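Local coordinates for protein putative aspartate aminotransferase (Thermus thermophilus, PDB 1IUG) that probably catalyses pyridoxal 5'-phosphate-dependent transfer of amino groups between amino acids such as aspartate and 2-oxo acids, as a class-V aminotransferase, at residues V10-K15 with M188-L193; E18-P23 with I233-A238; L54-S59 with G194-S199. All coordinates share one frame; numbering follows the deposited sequence.

Interaction 1: residues V10-K15 with M188-L193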
ATOM      1  N   VAL A  10      -0.623 -11.540 -11.638  1.00 26.90           N
ATOM      2  CA  VAL A  10      -1.160 -12.715 -12.306  1.00 26.05           C
ATOM      3  C   VAL A  10      -2.614 -12.580 -12.731  1.00 26.88           C
ATOM      4  O   VAL A  10      -3.288 -11.593 -12.431  1.00 25.04           O
ATOM      5  CB  VAL A  10      -1.068 -13.976 -11.401  1.00 26.08           C
ATOM      6  CG1 VAL A  10       0.384 -14.268 -11.020  1.00 21.45           C
ATOM      7  CG2 VAL A  10      -1.937 -13.797 -10.156  1.00 24.19           C
ATOM      8  N   ARG A  11      -3.062 -13.610 -13.441  1.00 26.92           N
ATOM      9  CA  ARG A  11      -4.423 -13.764 -13.934  1.00 28.67           C
ATOM     10  C   ARG A  11      -5.274 -13.880 -12.668  1.00 26.69           C
ATOM     11  O   ARG A  11      -5.029 -14.748 -11.827  1.00 24.28           O
ATOM     12  CB  ARG A  11      -4.463 -15.065 -14.733  1.00 32.61           C
ATOM     13  CG  ARG A  11      -5.225 -15.046 -16.029  1.00 38.05           C
ATOM     14  CD  ARG A  11      -6.680 -14.751 -15.873  1.00 41.26           C
ATOM     15  NE  ARG A  11      -7.441 -15.951 -16.218  1.00 45.98           N
ATOM     16  CZ  ARG A  11      -7.507 -16.484 -17.440  1.00 46.88           C
ATOM     17  NH1 ARG A  11      -6.861 -15.926 -18.461  1.00 45.10           N
ATOM     18  NH2 ARG A  11      -8.212 -17.593 -17.637  1.00 44.90           N
ATOM     19  N   LEU A  12      -6.252 -12.993 -12.530  1.00 25.96           N
ATOM     20  CA  LEU A  12      -7.102 -12.967 -11.346  1.00 27.50           C
ATOM     21  C   LEU A  12      -8.128 -14.081 -11.192  1.00 28.43           C
ATOM     22  O   LEU A  12      -8.750 -14.527 -12.155  1.00 28.15           O
ATOM     23  CB  LEU A  12      -7.804 -11.613 -11.221  1.00 28.14           C
ATOM     24  CG  LEU A  12      -6.921 -10.372 -11.074  1.00 31.04           C
ATOM     25  CD1 LEU A  12      -7.809  -9.149 -10.852  1.00 31.35           C
ATOM     26  CD2 LEU A  12      -5.941 -10.545  -9.912  1.00 27.28           C
ATOM     27  N   HIS A  13      -8.288 -14.526  -9.953  1.00 30.38           N
ATOM     28  CA  HIS A  13      -9.257 -15.558  -9.626  1.00 34.04           C
ATOM     29  C   HIS A  13     -10.641 -14.904  -9.725  1.00 34.08           C
ATOM     30  O   HIS A  13     -10.812 -13.746  -9.338  1.00 34.19           O
ATOM     31  CB  HIS A  13      -9.011 -16.064  -8.201  1.00 35.46           C
ATOM     32  CG  HIS A  13      -9.840 -17.252  -7.827  1.00 38.41           C
ATOM     33  ND1 HIS A  13      -9.317 -18.523  -7.730  1.00 40.46           N
ATOM     34  CD2 HIS A  13     -11.157 -17.363  -7.529  1.00 38.89           C
ATOM     35  CE1 HIS A  13     -10.274 -19.366  -7.389  1.00 41.67           C
ATOM     36  NE2 HIS A  13     -11.400 -18.688  -7.262  1.00 41.48           N
ATOM     37  N   PRO A  14     -11.629 -15.621 -10.290  1.00 33.78           N
ATOM     38  CA  PRO A  14     -13.000 -15.122 -10.449  1.00 34.45           C
ATOM     39  C   PRO A  14     -13.613 -14.536  -9.165  1.00 33.81           C
ATOM     40  O   PRO A  14     -14.320 -13.528  -9.219  1.00 33.76           O
ATOM     41  CB  PRO A  14     -13.750 -16.362 -10.931  1.00 33.05           C
ATOM     42  CG  PRO A  14     -12.720 -17.028 -11.789  1.00 33.56           C
ATOM     43  CD  PRO A  14     -11.483 -16.945 -10.923  1.00 33.22           C
ATOM     44  N   LYS A  15     -13.323 -15.152  -8.021  1.00 34.56           N
ATOM     45  CA  LYS A  15     -13.832 -14.674  -6.733  1.00 36.11           C
ATOM     46  C   LYS A  15     -13.281 -13.289  -6.377  1.00 35.57           C
ATOM     47  O   LYS A  15     -13.928 -12.519  -5.665  1.00 33.78           O
ATOM     48  CB  LYS A  15     -13.488 -15.664  -5.614  1.00 38.44           C
ATOM     49  CG  LYS A  15     -14.441 -16.853  -5.470  1.00 41.98           C
ATOM     50  CD  LYS A  15     -15.860 -16.388  -5.168  1.00 46.72           C
ATOM     51  CE  LYS A  15     -16.850 -17.543  -5.003  1.00 49.61           C
ATOM     52  NZ  LYS A  15     -16.250 -18.898  -5.162  1.00 52.06           N
ATOM     53  N   MET A 188      -3.442 -14.961  -6.317  1.00 24.82           N
ATOM     54  CA  MET A 188      -4.282 -14.597  -7.463  1.00 24.01           C
ATOM     55  C   MET A 188      -5.150 -13.358  -7.210  1.00 23.71           C
ATOM     56  O   MET A 188      -6.304 -13.276  -7.655  1.00 25.02           O
ATOM     57  CB  MET A 188      -5.143 -15.796  -7.890  1.00 22.09           C
ATOM     58  CG  MET A 188      -4.333 -17.018  -8.321  1.00 23.42           C
ATOM     59  SD  MET A 188      -5.315 -18.541  -8.399  1.00 26.33           S
ATOM     60  CE  MET A 188      -5.544 -18.858  -6.626  1.00 25.51           C
ATOM     61  N   CYS A 189      -4.580 -12.399  -6.487  1.00 22.49           N
ATOM     62  CA  CYS A 189      -5.256 -11.147  -6.163  1.00 23.38           C
ATOM     63  C   CYS A 189      -4.457  -9.983  -6.728  1.00 22.99           C
ATOM     64  O   CYS A 189      -3.315 -10.153  -7.144  1.00 23.80           O
ATOM     65  CB  CYS A 189      -5.383 -10.983  -4.647  1.00 24.57           C
ATOM     66  SG  CYS A 189      -6.539 -12.119  -3.885  1.00 25.37           S
ATOM     67  N   PRO A 190      -5.064  -8.787  -6.789  1.00 24.30           N
ATOM     68  CA  PRO A 190      -4.362  -7.612  -7.315  1.00 23.65           C
ATOM     69  C   PRO A 190      -3.230  -7.191  -6.367  1.00 24.36           C
ATOM     70  O   PRO A 190      -3.189  -7.619  -5.209  1.00 23.64           O
ATOM     71  CB  PRO A 190      -5.459  -6.537  -7.330  1.00 23.05           C
ATOM     72  CG  PRO A 190      -6.737  -7.321  -7.396  1.00 25.82           C
ATOM     73  CD  PRO A 190      -6.462  -8.456  -6.458  1.00 22.14           C
ATOM     74  N   PRO A 191      -2.265  -6.398  -6.873  1.00 23.39           N
ATOM     75  CA  PRO A 191      -1.136  -5.911  -6.068  1.00 21.49           C
ATOM     76  C   PRO A 191      -1.713  -4.910  -5.068  1.00 20.57           C
ATOM     77  O   PRO A 191      -2.739  -4.289  -5.349  1.00 18.68           O
ATOM     78  CB  PRO A 191      -0.277  -5.169  -7.094  1.00 23.02           C
ATOM     79  CG  PRO A 191      -0.636  -5.811  -8.395  1.00 26.59           C
ATOM     80  CD  PRO A 191      -2.115  -6.000  -8.282  1.00 23.26           C
ATOM     81  N   GLY A 192      -1.076  -4.753  -3.911  1.00 19.85           N
ATOM     82  CA  GLY A 192      -1.585  -3.802  -2.940  1.00 19.70           C
ATOM     83  C   GLY A 192      -1.500  -4.222  -1.483  1.00 21.48           C
ATOM     84  O   GLY A 192      -1.654  -3.388  -0.593  1.00 21.16           O
ATOM     85  N   LEU A 193      -1.295  -5.512  -1.235  1.00 21.41           N
ATOM     86  CA  LEU A 193      -1.176  -6.014   0.130  1.00 21.92           C
ATOM     87  C   LEU A 193       0.114  -6.799   0.331  1.00 22.55           C
ATOM     88  O   LEU A 193       0.616  -7.445  -0.591  1.00 23.32           O
ATOM     89  CB  LEU A 193      -2.361  -6.918   0.496  1.00 20.04           C
ATOM     90  CG  LEU A 193      -3.776  -6.339   0.529  1.00 22.03           C
ATOM     91  CD1 LEU A 193      -4.753  -7.436   0.939  1.00 20.20           C
ATOM     92  CD2 LEU A 193      -3.849  -5.166   1.506  1.00 22.08           C
TER
HETATM   93  O   HOH W   1      -2.377  -9.967  -9.849  1.00 20.31           O

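Interaction 2: residues E18-P23 with I233-A238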
ATOM      1  N   GLU A  18     -15.290 -10.528  -8.187  1.00 41.32           N
ATOM      2  CA  GLU A  18     -16.600 -10.353  -7.561  1.00 44.07           C
ATOM      3  C   GLU A  18     -16.461  -9.441  -6.350  1.00 42.90           C
ATOM      4  O   GLU A  18     -17.256  -8.519  -6.154  1.00 43.34           O
ATOM      5  CB  GLU A  18     -17.164 -11.693  -7.091  1.00 47.34           C
ATOM      6  CG  GLU A  18     -17.498 -12.675  -8.192  1.00 54.02           C
ATOM      7  CD  GLU A  18     -18.151 -13.931  -7.652  1.00 56.90           C
ATOM      8  OE1 GLU A  18     -19.144 -13.805  -6.898  1.00 59.30           O
ATOM      9  OE2 GLU A  18     -17.671 -15.039  -7.973  1.00 58.59           O
ATOM     10  N   ALA A  19     -15.443  -9.721  -5.541  1.00 40.68           N
ATOM     11  CA  ALA A  19     -15.165  -8.959  -4.331  1.00 40.44           C
ATOM     12  C   ALA A  19     -14.899  -7.487  -4.626  1.00 39.38           C
ATOM     13  O   ALA A  19     -15.365  -6.613  -3.901  1.00 39.59           O
ATOM     14  CB  ALA A  19     -13.982  -9.575  -3.584  1.00 38.70           C
ATOM     15  N   LEU A  20     -14.169  -7.221  -5.707  1.00 38.96           N
ATOM     16  CA  LEU A  20     -13.839  -5.857  -6.095  1.00 39.76           C
ATOM     17  C   LEU A  20     -15.041  -5.065  -6.616  1.00 40.98           C
ATOM     18  O   LEU A  20     -15.004  -3.833  -6.656  1.00 40.51           O
ATOM     19  CB  LEU A  20     -12.716  -5.854  -7.138  1.00 40.00           C
ATOM     20  CG  LEU A  20     -11.340  -6.357  -6.692  1.00 41.69           C
ATOM     21  CD1 LEU A  20     -10.355  -6.242  -7.848  1.00 42.38           C
ATOM     22  CD2 LEU A  20     -10.846  -5.561  -5.493  1.00 41.40           C
ATOM     23  N   ALA A  21     -16.098  -5.770  -7.012  1.00 41.35           N
ATOM     24  CA  ALA A  21     -17.311  -5.128  -7.521  1.00 43.38           C
ATOM     25  C   ALA A  21     -18.257  -4.702  -6.392  1.00 43.38           C
ATOM     26  O   ALA A  21     -19.203  -3.942  -6.616  1.00 43.47           O
ATOM     27  CB  ALA A  21     -18.033  -6.056  -8.498  1.00 43.34           C
ATOM     28  N   ARG A  22     -17.995  -5.190  -5.183  1.00 44.58           N
ATOM     29  CA  ARG A  22     -18.818  -4.865  -4.019  1.00 45.09           C
ATOM     30  C   ARG A  22     -18.687  -3.394  -3.638  1.00 44.32           C
ATOM     31  O   ARG A  22     -17.622  -2.792  -3.810  1.00 43.06           O
ATOM     32  CB  ARG A  22     -18.417  -5.730  -2.820  1.00 48.13           C
ATOM     33  CG  ARG A  22     -18.597  -7.224  -3.022  1.00 53.38           C
ATOM     34  CD  ARG A  22     -20.041  -7.582  -3.308  1.00 58.88           C
ATOM     35  NE  ARG A  22     -20.185  -9.002  -3.623  1.00 64.66           N
ATOM     36  CZ  ARG A  22     -21.349  -9.634  -3.734  1.00 66.70           C
ATOM     37  NH1 ARG A  22     -22.489  -8.976  -3.551  1.00 67.48           N
ATOM     38  NH2 ARG A  22     -21.373 -10.926  -4.040  1.00 67.77           N
ATOM     39  N   PRO A  23     -19.783  -2.786  -3.139  1.00 42.97           N
ATOM     40  CA  PRO A  23     -19.763  -1.375  -2.734  1.00 41.35           C
ATOM     41  C   PRO A  23     -18.757  -1.174  -1.600  1.00 39.37           C
ATOM     42  O   PRO A  23     -18.483  -2.097  -0.833  1.00 38.73           O
ATOM     43  CB  PRO A  23     -21.200  -1.136  -2.264  1.00 42.06           C
ATOM     44  CG  PRO A  23     -21.995  -2.082  -3.123  1.00 43.59           C
ATOM     45  CD  PRO A  23     -21.150  -3.334  -3.058  1.00 42.80           C
ATOM     46  N   ILE A 233      -9.178  -2.433   2.411  1.00 25.76           N
ATOM     47  CA  ILE A 233     -10.252  -3.361   2.754  1.00 27.29           C
ATOM     48  C   ILE A 233     -10.867  -4.122   1.580  1.00 27.93           C
ATOM     49  O   ILE A 233     -11.294  -5.267   1.738  1.00 27.91           O
ATOM     50  CB  ILE A 233     -11.353  -2.627   3.582  1.00 29.13           C
ATOM     51  CG1 ILE A 233     -12.334  -3.630   4.197  1.00 29.76           C
ATOM     52  CG2 ILE A 233     -12.071  -1.593   2.725  1.00 29.45           C
ATOM     53  CD1 ILE A 233     -11.705  -4.534   5.245  1.00 31.11           C
ATOM     54  N   ASN A 234     -10.887  -3.498   0.403  1.00 28.99           N
ATOM     55  CA  ASN A 234     -11.435  -4.119  -0.806  1.00 29.54           C
ATOM     56  C   ASN A 234     -10.582  -5.329  -1.195  1.00 28.46           C
ATOM     57  O   ASN A 234     -11.106  -6.381  -1.569  1.00 26.53           O
ATOM     58  CB  ASN A 234     -11.448  -3.115  -1.968  1.00 32.53           C
ATOM     59  CG  ASN A 234     -12.136  -1.807  -1.609  1.00 34.54           C
ATOM     60  OD1 ASN A 234     -11.693  -1.083  -0.713  1.00 35.49           O
ATOM     61  ND2 ASN A 234     -13.219  -1.495  -2.312  1.00 33.87           N
ATOM     62  N   LEU A 235      -9.263  -5.154  -1.131  1.00 28.07           N
ATOM     63  CA  LEU A 235      -8.319  -6.218  -1.453  1.00 26.90           C
ATOM     64  C   LEU A 235      -8.364  -7.312  -0.387  1.00 25.09           C
ATOM     65  O   LEU A 235      -8.215  -8.489  -0.696  1.00 27.77           O
ATOM     66  CB  LEU A 235      -6.902  -5.656  -1.569  1.00 27.42           C
ATOM     67  CG  LEU A 235      -6.646  -4.585  -2.630  1.00 30.31           C
ATOM     68  CD1 LEU A 235      -5.172  -4.224  -2.627  1.00 29.93           C
ATOM     69  CD2 LEU A 235      -7.045  -5.087  -3.999  1.00 30.26           C
ATOM     70  N   VAL A 236      -8.562  -6.916   0.870  1.00 24.54           N
ATOM     71  CA  VAL A 236      -8.648  -7.866   1.973  1.00 24.36           C
ATOM     72  C   VAL A 236      -9.823  -8.813   1.723  1.00 26.22           C
ATOM     73  O   VAL A 236      -9.715 -10.019   1.965  1.00 26.00           O
ATOM     74  CB  VAL A 236      -8.806  -7.142   3.340  1.00 24.29           C
ATOM     75  CG1 VAL A 236      -9.047  -8.148   4.458  1.00 23.94           C
ATOM     76  CG2 VAL A 236      -7.554  -6.336   3.647  1.00 22.89           C
ATOM     77  N   LEU A 237     -10.922  -8.267   1.202  1.00 27.63           N
ATOM     78  CA  LEU A 237     -12.113  -9.055   0.877  1.00 29.46           C
ATOM     79  C   LEU A 237     -11.764 -10.102  -0.172  1.00 27.77           C
ATOM     80  O   LEU A 237     -12.177 -11.261  -0.068  1.00 27.02           O
ATOM     81  CB  LEU A 237     -13.226  -8.159   0.331  1.00 32.13           C
ATOM     82  CG  LEU A 237     -14.238  -7.611   1.334  1.00 38.48           C
ATOM     83  CD1 LEU A 237     -15.051  -6.490   0.692  1.00 39.03           C
ATOM     84  CD2 LEU A 237     -15.143  -8.746   1.809  1.00 38.83           C
ATOM     85  N   ALA A 238     -11.016  -9.669  -1.187  1.00 24.88           N
ATOM     86  CA  ALA A 238     -10.579 -10.544  -2.271  1.00 25.96           C
ATOM     87  C   ALA A 238      -9.683 -11.674  -1.742  1.00 25.14           C
ATOM     88  O   ALA A 238      -9.815 -12.826  -2.153  1.00 25.45           O
ATOM     89  CB  ALA A 238      -9.844  -9.729  -3.338  1.00 24.21           C
TER
HETATM   90  O   HOH W   2     -14.910  -2.410  -4.248  1.00 44.02           O

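Interaction 3: residues L54-S59 with G194-S199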
ATOM      1  N   LEU A  54       0.143 -10.400   9.984  1.00 23.07           N
ATOM      2  CA  LEU A  54      -0.259  -9.004   9.875  1.00 22.87           C
ATOM      3  C   LEU A  54      -0.465  -8.606   8.412  1.00 23.56           C
ATOM      4  O   LEU A  54       0.327  -8.975   7.540  1.00 23.07           O
ATOM      5  CB  LEU A  54       0.790  -8.102  10.530  1.00 21.22           C
ATOM      6  CG  LEU A  54       0.978  -8.314  12.037  1.00 22.47           C
ATOM      7  CD1 LEU A  54       2.127  -7.469  12.551  1.00 23.06           C
ATOM      8  CD2 LEU A  54      -0.312  -7.984  12.773  1.00 20.58           C
ATOM      9  N   ILE A  55      -1.560  -7.896   8.154  1.00 21.96           N
ATOM     10  CA  ILE A  55      -1.895  -7.424   6.816  1.00 21.90           C
ATOM     11  C   ILE A  55      -1.453  -5.970   6.674  1.00 23.82           C
ATOM     12  O   ILE A  55      -1.908  -5.095   7.417  1.00 23.95           O
ATOM     13  CB  ILE A  55      -3.408  -7.505   6.559  1.00 21.99           C
ATOM     14  CG1 ILE A  55      -3.892  -8.949   6.733  1.00 19.78           C
ATOM     15  CG2 ILE A  55      -3.741  -6.965   5.169  1.00 16.43           C
ATOM     16  CD1 ILE A  55      -5.369  -9.132   6.483  1.00 19.59           C
ATOM     17  N   LEU A  56      -0.554  -5.721   5.726  1.00 23.73           N
ATOM     18  CA  LEU A  56      -0.036  -4.375   5.484  1.00 23.17           C
ATOM     19  C   LEU A  56      -0.469  -3.874   4.117  1.00 22.76           C
ATOM     20  O   LEU A  56      -0.509  -4.635   3.148  1.00 22.91           O
ATOM     21  CB  LEU A  56       1.492  -4.371   5.553  1.00 22.63           C
ATOM     22  CG  LEU A  56       2.165  -4.949   6.804  1.00 25.13           C
ATOM     23  CD1 LEU A  56       3.666  -4.817   6.655  1.00 26.09           C
ATOM     24  CD2 LEU A  56       1.695  -4.243   8.063  1.00 22.37           C
ATOM     25  N   THR A  57      -0.798  -2.592   4.043  1.00 22.96           N
ATOM     26  CA  THR A  57      -1.212  -1.996   2.785  1.00 22.15           C
ATOM     27  C   THR A  57       0.035  -1.482   2.074  1.00 22.96           C
ATOM     28  O   THR A  57       0.635  -0.485   2.476  1.00 23.41           O
ATOM     29  CB  THR A  57      -2.254  -0.881   3.017  1.00 23.03           C
ATOM     30  OG1 THR A  57      -3.431  -1.464   3.594  1.00 22.04           O
ATOM     31  CG2 THR A  57      -2.634  -0.204   1.702  1.00 19.06           C
ATOM     32  N   GLY A  58       0.449  -2.229   1.059  1.00 23.57           N
ATOM     33  CA  GLY A  58       1.634  -1.897   0.287  1.00 24.53           C
ATOM     34  C   GLY A  58       2.078  -3.141  -0.466  1.00 24.47           C
ATOM     35  O   GLY A  58       1.422  -4.177  -0.373  1.00 25.41           O
ATOM     36  N   SER A  59       3.181  -3.060  -1.206  1.00 24.42           N
ATOM     37  CA  SER A  59       3.655  -4.217  -1.958  1.00 23.84           C
ATOM     38  C   SER A  59       4.428  -5.202  -1.080  1.00 24.96           C
ATOM     39  O   SER A  59       4.637  -4.961   0.111  1.00 23.00           O
ATOM     40  CB  SER A  59       4.510  -3.787  -3.155  1.00 23.93           C
ATOM     41  OG  SER A  59       5.769  -3.286  -2.737  1.00 22.52           O
ATOM     42  N   GLY A 194       0.661  -6.689   1.538  1.00 22.56           N
ATOM     43  CA  GLY A 194       1.864  -7.411   1.913  1.00 21.40           C
ATOM     44  C   GLY A 194       1.537  -8.074   3.240  1.00 22.21           C
ATOM     45  O   GLY A 194       0.727  -7.544   4.009  1.00 24.07           O
ATOM     46  N   PHE A 195       2.109  -9.246   3.502  1.00 20.83           N
ATOM     47  CA  PHE A 195       1.838  -9.943   4.758  1.00 21.25           C
ATOM     48  C   PHE A 195       3.107 -10.317   5.518  1.00 21.15           C
ATOM     49  O   PHE A 195       4.094 -10.764   4.934  1.00 21.27           O
ATOM     50  CB  PHE A 195       1.021 -11.217   4.509  1.00 21.15           C
ATOM     51  CG  PHE A 195      -0.124 -11.028   3.564  1.00 23.49           C
ATOM     52  CD1 PHE A 195      -0.008 -11.418   2.234  1.00 23.82           C
ATOM     53  CD2 PHE A 195      -1.306 -10.434   3.992  1.00 24.56           C
ATOM     54  CE1 PHE A 195      -1.051 -11.215   1.343  1.00 25.17           C
ATOM     55  CE2 PHE A 195      -2.357 -10.228   3.105  1.00 24.35           C
ATOM     56  CZ  PHE A 195      -2.229 -10.616   1.780  1.00 25.60           C
ATOM     57  N   VAL A 196       3.071 -10.108   6.827  1.00 21.08           N
ATOM     58  CA  VAL A 196       4.183 -10.458   7.695  1.00 22.69           C
ATOM     59  C   VAL A 196       3.648 -11.485   8.684  1.00 22.78           C
ATOM     60  O   VAL A 196       2.751 -11.193   9.485  1.00 20.32           O
ATOM     61  CB  VAL A 196       4.737  -9.248   8.484  1.00 23.54           C
ATOM     62  CG1 VAL A 196       5.889  -9.702   9.378  1.00 24.15           C
ATOM     63  CG2 VAL A 196       5.221  -8.168   7.535  1.00 23.30           C
ATOM     64  N   ALA A 197       4.138 -12.713   8.549  1.00 23.44           N
ATOM     65  CA  ALA A 197       3.741 -13.801   9.428  1.00 24.82           C
ATOM     66  C   ALA A 197       4.822 -13.951  10.490  1.00 24.35           C
ATOM     67  O   ALA A 197       6.004 -14.053  10.168  1.00 24.07           O
ATOM     68  CB  ALA A 197       3.578 -15.096   8.638  1.00 21.99           C
ATOM     69  N   LEU A 198       4.402 -13.943  11.751  1.00 24.95           N
ATOM     70  CA  LEU A 198       5.311 -14.063  12.883  1.00 25.93           C
ATOM     71  C   LEU A 198       4.959 -15.263  13.757  1.00 26.40           C
ATOM     72  O   LEU A 198       3.831 -15.384  14.238  1.00 26.46           O
ATOM     73  CB  LEU A 198       5.253 -12.790  13.737  1.00 27.13           C
ATOM     74  CG  LEU A 198       5.589 -11.461  13.052  1.00 28.14           C
ATOM     75  CD1 LEU A 198       5.049 -10.305  13.862  1.00 29.94           C
ATOM     76  CD2 LEU A 198       7.091 -11.338  12.847  1.00 28.25           C
ATOM     77  N   SER A 199       5.935 -16.141  13.964  1.00 27.30           N
ATOM     78  CA  SER A 199       5.752 -17.321  14.805  1.00 28.60           C
ATOM     79  C   SER A 199       5.727 -16.868  16.270  1.00 29.24           C
ATOM     80  O   SER A 199       6.093 -15.724  16.581  1.00 26.96           O
ATOM     81  CB  SER A 199       6.915 -18.300  14.595  1.00 28.99           C
ATOM     82  OG  SER A 199       8.126 -17.765  15.104  1.00 28.16           O
TER

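Interaction 1: residues V10-K15 with M188-L193
Val10 meets Met188 with one methyl, CG2 lying 3.7 Å from Met188 CA, where the N-terminal arm of this class-V aminotransferase crosses the loop that follows the cofactor-bearing lysine at position 185. Val10 N also donates to a water, which in turn donates to Cys189 O at 2.9 Å and so joins the two segments where they do not bond directly. Arg11 turns its side chain off the contact and forms a salt bridge with Glu333, while its carbonyl O rests near Met188 CB. Leu12 carries most of the apolar contact from this segment. With CG anti to its own carbonyl carbon (chi1 -61°), the branch swings back to the loop, and CD2 settles 3.6 Å from both Met188 O and Cys189 C. The other methyl, CD1, reaches Pro190 CG at 4.1 Å, the leucine crossing the proline at about a right angle. Leu20 also packs on Pro190, and Gln24 of the second subunit on Leu12. His13, the N-cap residue of helix 14-21, makes the direct backbone bond: its N donates to Met188 O over 3.3 Å, nearly straight at 176° and in the carbonyl plane, on a lone pair. Its CB packs on Met188 CB, and its ring goes on to Val242 and Glu245 of helix 233-246. Met188 SD stands at the edge of the imidazole, 5.2 Å from the ring centroid, and the bend at the last torsion of the thioether chain (chi3 -73°) turns the terminal methyl, Met188 CE, to 3.9 Å from His13 ND1.

Interaction 2: residues E18-P23 with I233-A238
Ala19 and Ala238 bring the two backbones to 5.3 Å between their CA atoms, and Leu20 and Asn234 to 6.1 Å, a close helix-to-helix approach in which helix 14-21 packs on the start of helix 233-246. The small side chains make this possible. Ala19 points its methyl straight at the partner helix, where CB sits 3.8 Å from Ala238 CA and also touches Leu237 CB and Ala238 CB, so backbone and methyls pack directly without a longer side chain between them. Leu20 works from the flank: with CG anti to the carbonyl carbon (chi1 -66°), its CD2 reaches across to Asn234 O and meets Leu235 CD2 at 4.1 Å, methyl against methyl. Leu235 also packs on Pro190, whereas Leu237 also packs on Val35 of helix 30-47. No direct hydrogen bond spans the pair, and the polar link is left to one water. Asn234 supplies this link: its OD1 accepts from Gln24 NE2, which would restrain the rotation of the amide, and its side chain packs on Pro191 of the second subunit. The amide nitrogen, Asn234 ND2, donates to the water at 2.7 Å, and that water gives its two hydrogens to Leu20 O and Arg22 O, each 2.8 Å away.

Interaction 3: residues L54-S59 with G194-S199
Leu56 CD1 and Val196 CG2 meet at 3.8 Å on one face of an antiparallel strand pair, the 52-57 and 193-198 strands at one border of the seven-stranded sheet of the large, cofactor-binding domain. Farther along that face Leu54 CD1 touches Leu198 CD1, and helices 215-222 and 60-71 pack over it. On the other face Ile55 and Phe195 form a non-hydrogen-bonded pair and run alongside each other in the same direction. The isoleucine comes to the ring's edge, near its plane, with Ile55 CG1 4.1 Å from Phe195 CD2; placing CG anti to the carbonyl carbon (chi1 -45°) sets the phenyl alongside it, and Leu43 of helix 30-47 packs on both. An alanine at Phe195 is likely to open a gap beside Ile55 and leave Leu43 without one of its apolar neighbours. Between the faces run four backbone bonds: Leu54 N to Val196 O and Leu56 N to Gly194 O are both 2.8 Å, with their returns from Val196 N and Gly194 N. Leu54 O, the acceptor for Val196 N, also receives a CA-H...O contact from Phe195 CA at 3.3 Å. Gly194 faces the turn at Gly58 and Ser59, and a CB on it would run into Ser59 O. Beyond the strand end Ser59 occupies the N-cap position of the next helix, and its OG bonds to a phosphate oxygen of the cofactor-modified residue at position 185, so the hydrophobic, hydrogen-bonded pairing of the strands probably fixes the position of the phosphate-binding turn.

Overall arrangement
All three contacts are largely buried, but they differ in depth and chemistry. Interaction 3 lies nearest the chain centre and is a regular strand pairing, with backbone bonds between two apolar faces. Interaction 2, farthest out, joins two helices by methyl contacts and one bridging water. Interaction 1 lies between them in character: loop against loop, with one direct backbone bond, one water bridge and a leucine laid on a proline. Interactions 1 and 2 share helix 14-21, and Leu235 packs on Gly192 and Leu193. The 188-193 loop runs directly into the 194-199 strand, and Gly192 O probably bonds to Gly58 N. Each contact also touches the second subunit.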